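PDB 3TUI: D-methionine transport system permease protein MetI from Escherichia coli, which belongs to an ABC transporter for D-methionine and probably carries the substrate across the inner membrane. Local coordinates for residues A[36-41]-A[104-109]. Sequence-based numbering, arbitrary orientation.
Sequences VLLYVT and IARMVE
L38 and Y39 meet E109 in a buried helix-helix contact. It joins the C-terminal end of helix 3-40 to helix 89-112, in the ABC transmembrane type-1 region and close to the predicted cytoplasmic side of the membrane. The local axes run in broadly the same direction, cross at -47° and approach to 8.3 Å. The backbones are nearest at Y39 and E109, with their CA atoms 5.1 Å apart.

The side chain of E109 turns toward the other helix. Its CG is anti to the backbone N (chi1 -174°), and the chain then bends at chi2. The methylene E109 CG lies over the backbone of the other helix, 3.6 Å from Y39 CA. The carboxylate continues alongside L38, with E109 OE2 3.9 Å from L38 CB. E109 OE2 also faces the carbonyl oxygen of L38, but two acceptors make no bond. Its hydrogen bond is with the hydroxyl of Y53, and R42 forms only a long, weak ion pair with it. The Y53 bond satisfies OE2 within this buried contact.

The rest is van der Waals packing. L38 points its CB toward helix 89-112, and its CD1 lies 4.3 Å from A105 CB. The same methyl meets R106 obliquely to the guanidinium, at 4.4 Å from NE. R106 starts away from the contact, but its side chain curls back (chi2 44°). About one turn before Y39, the backbone N of V36 has V108 CG1 at 4.1 Å.

Helix 50-64 packs beside the E109 carboxylate: L38 touches Y53, and R106 touches S57 and V60. Helix 130-163 takes Y39 on L138, I104 on T153 and M107 on A149 and I152. Earlier turns of helix 3-40 continue the interface, with V34 against A105 and L32 against V108.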
loop_
_atom_site.group_PDB
_atom_site.type_symbol
_atom_site.label_atom_id
_atom_site.label_comp_id
_atom_site.label_asym_id
_atom_site.label_seq_id
_atom_site.Cartn_x
_atom_site.Cartn_y
_atom_site.Cartn_z
ATOM N N VAL A 36 -16.707 -0.509 20.928
ATOM C CA VAL A 36 -16.308 -1.895 20.723
ATOM C C VAL A 36 -17.410 -2.718 20.085
ATOM O O VAL A 36 -17.179 -3.472 19.140
ATOM C CB VAL A 36 -15.886 -2.560 22.044
ATOM C CG1 VAL A 36 -15.854 -4.064 21.879
ATOM C CG2 VAL A 36 -14.540 -2.035 22.499
ATOM N N LEU A 37 -18.617 -2.565 20.605
ATOM C CA LEU A 37 -19.699 -3.419 20.165
ATOM C C LEU A 37 -20.314 -2.861 18.873
ATOM O O LEU A 37 -21.135 -3.523 18.243
ATOM C CB LEU A 37 -20.729 -3.633 21.292
ATOM C CG LEU A 37 -20.212 -4.323 22.582
ATOM C CD1 LEU A 37 -21.222 -4.214 23.733
ATOM C CD2 LEU A 37 -19.829 -5.792 22.398
ATOM N N LEU A 38 -19.902 -1.648 18.490
ATOM C CA LEU A 38 -20.157 -1.095 17.149
ATOM C C LEU A 38 -19.181 -1.602 16.084
ATOM O O LEU A 38 -19.511 -1.633 14.899
ATOM C CB LEU A 38 -20.106 0.436 17.160
ATOM C CG LEU A 38 -21.326 1.351 17.300
ATOM C CD1 LEU A 38 -20.846 2.791 17.496
ATOM C CD2 LEU A 38 -22.215 1.255 16.069
ATOM N N TYR A 39 -17.964 -1.939 16.517
ATOM C CA TYR A 39 -16.905 -2.422 15.632
ATOM C C TYR A 39 -17.211 -3.844 15.234
ATOM O O TYR A 39 -17.283 -4.157 14.046
ATOM C CB TYR A 39 -15.531 -2.329 16.321
ATOM C CG TYR A 39 -14.347 -2.811 15.482
ATOM C CD1 TYR A 39 -13.931 -2.089 14.367
ATOM C CD2 TYR A 39 -13.594 -3.937 15.849
ATOM C CE1 TYR A 39 -12.844 -2.493 13.600
ATOM C CE2 TYR A 39 -12.486 -4.356 15.083
ATOM C CZ TYR A 39 -12.122 -3.622 13.956
ATOM O OH TYR A 39 -11.040 -3.992 13.168
ATOM N N VAL A 40 -17.447 -4.686 16.239
ATOM C CA VAL A 40 -17.706 -6.108 16.003
ATOM C C VAL A 40 -18.882 -6.340 15.051
ATOM O O VAL A 40 -18.788 -7.159 14.144
ATOM C CB VAL A 40 -17.921 -6.932 17.310
ATOM C CG1 VAL A 40 -16.837 -6.624 18.329
ATOM C CG2 VAL A 40 -19.301 -6.685 17.898
ATOM N N THR A 41 -19.980 -5.616 15.244
ATOM C CA THR A 41 -21.228 -5.950 14.559
ATOM C C THR A 41 -21.233 -5.686 13.055
ATOM O O THR A 41 -22.135 -6.147 12.345
ATOM C CB THR A 41 -22.428 -5.262 15.203
ATOM O OG1 THR A 41 -22.184 -3.853 15.272
ATOM C CG2 THR A 41 -22.675 -5.824 16.597
ATOM N N ILE A 104 -17.574 9.611 21.846
ATOM C CA ILE A 104 -16.584 8.643 22.250
ATOM C C ILE A 104 -16.779 7.327 21.471
ATOM O O ILE A 104 -15.833 6.853 20.819
ATOM C CB ILE A 104 -16.656 8.406 23.752
ATOM C CG1 ILE A 104 -16.099 9.642 24.472
ATOM C CG2 ILE A 104 -15.911 7.120 24.116
ATOM C CD1 ILE A 104 -16.395 9.714 25.946
ATOM N N ALA A 105 -17.987 6.757 21.490
ATOM C CA ALA A 105 -18.194 5.468 20.829
ATOM C C ALA A 105 -17.818 5.505 19.349
ATOM O O ALA A 105 -17.101 4.621 18.863
ATOM C CB ALA A 105 -19.608 4.973 21.007
ATOM N N ARG A 106 -18.298 6.515 18.630
ATOM C CA ARG A 106 -17.899 6.665 17.243
ATOM C C ARG A 106 -16.385 6.676 17.079
ATOM O O ARG A 106 -15.851 6.007 16.184
ATOM C CB ARG A 106 -18.492 7.924 16.623
ATOM C CG ARG A 106 -18.321 7.953 15.127
ATOM C CD ARG A 106 -18.653 6.586 14.499
ATOM N NE ARG A 106 -20.023 6.131 14.765
ATOM C CZ ARG A 106 -21.009 6.201 13.875
ATOM N NH1 ARG A 106 -20.768 6.700 12.672
ATOM N NH2 ARG A 106 -22.225 5.770 14.179
ATOM N N MET A 107 -15.688 7.432 17.931
ATOM C CA MET A 107 -14.228 7.464 17.855
ATOM C C MET A 107 -13.589 6.137 18.123
ATOM O O MET A 107 -12.709 5.706 17.374
ATOM C CB MET A 107 -13.616 8.509 18.767
ATOM C CG MET A 107 -13.789 9.903 18.259
ATOM S SD MET A 107 -13.097 10.999 19.487
ATOM C CE MET A 107 -13.445 12.576 18.693
ATOM N N VAL A 108 -14.044 5.481 19.180
ATOM C CA VAL A 108 -13.480 4.187 19.550
ATOM C C VAL A 108 -13.522 3.180 18.388
ATOM O O VAL A 108 -12.514 2.556 18.059
ATOM C CB VAL A 108 -14.184 3.617 20.782
ATOM C CG1 VAL A 108 -13.617 2.238 21.093
ATOM C CG2 VAL A 108 -13.997 4.561 21.987
ATOM N N GLU A 109 -14.685 3.058 17.754
ATOM C CA GLU A 109 -14.834 2.189 16.587
ATOM C C GLU A 109 -13.952 2.638 15.425
ATOM O O GLU A 109 -13.337 1.825 14.740
ATOM C CB GLU A 109 -16.291 2.136 16.133
ATOM C CG GLU A 109 -16.587 1.140 15.012
ATOM C CD GLU A 109 -17.621 1.661 14.037
ATOM O OE1 GLU A 109 -17.592 2.876 13.751
ATOM O OE2 GLU A 109 -18.492 0.871 13.598
#